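Local coordinates for cytochrome c-554 (Nitrosomonas europaea, PDB 1FT5), which is a tetraheme c-type cytochrome that carries electrons in ammonia oxidation, accepting them directly from hydroxylamine oxidoreductase, at residues Pro4-Gly7 with Arg8-Ser12. Numbering follows the deposited sequence.
Sequences PFEG and RKKCS. With HEM (protoporphyrin IX containing Fe), chain E; PO4 (phosphate ion), chain C.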
loop_
_atom_site.group_PDB
_atom_site.type_symbol
_atom_site.label_atom_id
_atom_site.label_comp_id
_atom_site.label_asym_id
_atom_site.label_seq_id
_atom_site.Cartn_x
_atom_site.Cartn_y
_atom_site.Cartn_z
ATOM N N PRO A 4 2.911 -10.519 10.697
ATOM C CA PRO A 4 3.783 -10.723 9.555
ATOM C C PRO A 4 3.094 -10.368 8.235
ATOM O O PRO A 4 1.888 -10.490 8.079
ATOM C CB PRO A 4 4.096 -12.205 9.569
ATOM C CG PRO A 4 3.543 -12.722 10.894
ATOM C CD PRO A 4 2.479 -11.799 11.301
ATOM N N PHE A 5 3.868 -9.952 7.276
ATOM C CA PHE A 5 3.372 -9.755 5.921
ATOM C C PHE A 5 3.273 -11.122 5.245
ATOM O O PHE A 5 4.021 -12.075 5.617
ATOM C CB PHE A 5 4.393 -8.991 5.099
ATOM C CG PHE A 5 4.387 -7.519 5.369
ATOM C CD1 PHE A 5 3.674 -6.662 4.504
ATOM C CD2 PHE A 5 5.035 -6.990 6.474
ATOM C CE1 PHE A 5 3.624 -5.248 4.794
ATOM C CE2 PHE A 5 4.982 -5.630 6.753
ATOM C CZ PHE A 5 4.276 -4.763 5.929
ATOM N N GLU A 6 2.421 -11.238 4.226
ATOM C CA GLU A 6 2.362 -12.471 3.458
ATOM C C GLU A 6 2.339 -12.261 1.940
ATOM O O GLU A 6 2.577 -13.208 1.180
ATOM C CB GLU A 6 1.148 -13.324 3.789
ATOM C CG GLU A 6 1.202 -14.123 5.008
ATOM C CD GLU A 6 -0.089 -14.928 5.114
ATOM O OE1 GLU A 6 0.010 -16.173 5.169
ATOM O OE2 GLU A 6 -1.189 -14.288 5.089
ATOM N N GLY A 7 2.047 -11.046 1.476
ATOM C CA GLY A 7 1.969 -10.886 0.036
ATOM C C GLY A 7 0.565 -10.576 -0.427
ATOM O O GLY A 7 -0.369 -10.740 0.328
ATOM N N ARG A 8 0.440 -10.245 -1.705
ATOM C CA ARG A 8 -0.869 -9.794 -2.208
ATOM C C ARG A 8 -1.835 -10.861 -2.631
ATOM O O ARG A 8 -3.023 -10.580 -2.759
ATOM C CB ARG A 8 -0.707 -8.934 -3.478
ATOM C CG ARG A 8 0.295 -7.831 -3.439
ATOM C CD ARG A 8 0.225 -7.080 -4.780
ATOM N NE ARG A 8 0.448 -7.882 -5.980
ATOM C CZ ARG A 8 1.673 -8.181 -6.452
ATOM N NH1 ARG A 8 2.797 -7.749 -5.807
ATOM N NH2 ARG A 8 1.808 -8.819 -7.595
ATOM N N LYS A 9 -1.330 -12.064 -2.842
ATOM C CA LYS A 9 -2.152 -13.109 -3.465
ATOM C C LYS A 9 -3.498 -13.340 -2.849
ATOM O O LYS A 9 -4.508 -13.251 -3.558
ATOM C CB LYS A 9 -1.397 -14.431 -3.471
ATOM C CG LYS A 9 -2.238 -15.612 -4.036
ATOM C CD LYS A 9 -1.744 -16.958 -3.458
ATOM C CE LYS A 9 -0.571 -17.477 -4.263
ATOM N NZ LYS A 9 -0.137 -18.893 -3.879
ATOM N N LYS A 10 -3.548 -13.563 -1.551
ATOM C CA LYS A 10 -4.890 -13.863 -1.018
ATOM C C LYS A 10 -5.748 -12.609 -1.024
ATOM O O LYS A 10 -6.958 -12.679 -1.291
ATOM C CB LYS A 10 -4.815 -14.500 0.378
ATOM C CG LYS A 10 -4.243 -15.960 0.327
ATOM C CD LYS A 10 -3.512 -16.350 1.585
ATOM C CE LYS A 10 -2.320 -17.281 1.245
ATOM N NZ LYS A 10 -1.073 -16.477 0.972
ATOM N N CYS A 11 -5.165 -11.443 -0.740
ATOM C CA CYS A 11 -6.014 -10.272 -0.817
ATOM C C CYS A 11 -6.618 -10.126 -2.205
ATOM O O CYS A 11 -7.797 -9.762 -2.337
ATOM C CB CYS A 11 -5.204 -8.965 -0.561
ATOM S SG CYS A 11 -3.986 -9.005 0.782
ATOM N N SER A 12 -5.820 -10.334 -3.250
ATOM C CA SER A 12 -6.280 -10.103 -4.596
ATOM C C SER A 12 -7.319 -11.120 -5.033
ATOM O O SER A 12 -8.157 -10.801 -5.867
ATOM C CB SER A 12 -5.097 -10.118 -5.551
ATOM O OG SER A 12 -4.194 -9.013 -5.205
HETATM C CHA HEM E . -13.103 -6.229 3.592
HETATM C CHB HEM E . -8.413 -5.580 2.602
HETATM C CHC HEM E . -7.869 -10.410 2.279
HETATM C CHD HEM E . -12.754 -10.882 2.261
HETATM C C1A HEM E . -11.861 -5.637 3.403
HETATM C C2A HEM E . -11.598 -4.215 3.559
HETATM C C3A HEM E . -10.276 -4.041 3.206
HETATM C C4A HEM E . -9.758 -5.329 2.914
HETATM C CMA HEM E . -9.454 -2.739 3.172
HETATM C CAA HEM E . -12.577 -3.174 4.018
HETATM C CBA HEM E . -12.648 -3.114 5.548
HETATM C CGA HEM E . -13.459 -1.959 6.086
HETATM O O1A HEM E . -14.750 -2.057 5.985
HETATM O O2A HEM E . -12.903 -0.963 6.630
HETATM C C1B HEM E . -7.889 -6.850 2.422
HETATM C C2B HEM E . -6.502 -7.104 2.290
HETATM C C3B HEM E . -6.308 -8.469 2.306
HETATM C C4B HEM E . -7.626 -9.053 2.401
HETATM C CMB HEM E . -5.390 -6.028 2.167
HETATM C CAB HEM E . -4.971 -9.265 2.212
HETATM C CBB HEM E . -4.126 -9.231 3.499
HETATM C C1C HEM E . -9.155 -10.928 2.184
HETATM C C2C HEM E . -9.421 -12.331 1.858
HETATM C C3C HEM E . -10.787 -12.413 1.762
HETATM C C4C HEM E . -11.351 -11.159 2.103
HETATM C CMC HEM E . -8.378 -13.447 1.610
HETATM C CAC HEM E . -11.597 -13.629 1.273
HETATM C CBC HEM E . -11.554 -14.948 2.007
HETATM C C1D HEM E . -13.243 -9.651 2.700
HETATM C C2D HEM E . -14.606 -9.389 2.985
HETATM C C3D HEM E . -14.697 -8.114 3.392
HETATM C C4D HEM E . -13.371 -7.567 3.359
HETATM C CMD HEM E . -15.757 -10.452 2.836
HETATM C CAD HEM E . -15.988 -7.395 3.631
HETATM C CBD HEM E . -16.611 -6.820 2.385
HETATM C CGD HEM E . -17.908 -6.016 2.519
HETATM O O1D HEM E . -18.610 -6.013 1.482
HETATM O O2D HEM E . -18.144 -5.398 3.553
HETATM N NA HEM E . -10.724 -6.318 3.004
HETATM N NB HEM E . -8.608 -8.050 2.489
HETATM N NC HEM E . -10.340 -10.202 2.331
HETATM N ND HEM E . -12.498 -8.508 2.967
HETATM FE FE HEM E . -10.566 -8.280 2.718
HETATM P P PO4 C . -2.122 -9.594 -7.992
HETATM O O1 PO4 C . -0.801 -9.416 -8.763
HETATM O O2 PO4 C . -2.248 -11.097 -7.583
HETATM O O3 PO4 C . -2.182 -8.710 -6.724
HETATM O O4 PO4 C . -3.295 -9.162 -8.906
#
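The loop Pro4-Gly7 runs into the first turn of helix 9-14, where Cys11 begins the CxxCH heme-binding motif Cys11-His15. Gly7 O lies 4.0 Å from Cys11 SG, so the loop passes close to the thioether. Gly7 has a positive phi (113°), a backbone shape that is strained for residues with a CB. Cys11 SG is bonded to heme CAB at 1.8 Å, one of the two thioether links of heme 1. With chi1 at -42°, SG lies beside the backbone N and opposite the carbonyl carbon, and meets the heme vinyl carbon there. Glu6 OE1 and Lys10 NZ, 4.3 Å apart, are opposite charges too distant for a salt bridge. The Lys10 chain bends at its last two torsions, which brings its amine back toward Glu6. The carboxylate instead makes salt bridges to Arg96 and Arg99. Arg8 and Ser12, one turn apart, hold a phosphate ion, probably from the crystallisation liquor. Arg8 meets it with the edge of its guanidinium: NE reaches phosphate O3 at 2.9 Å and NH2 reaches O1 at 2.9 Å, the latter nearly straight (166°). Ser12 OG donates to the same O3 at 2.5 Å. Helix 88-92 flanks the segment: Glu89 accepts from the backbone N of Glu6 and Gly7, and Cys88 touches Arg8 and Cys11. Helix 16-22 meets Arg8 through Trp22 and Ser12 through Ala19.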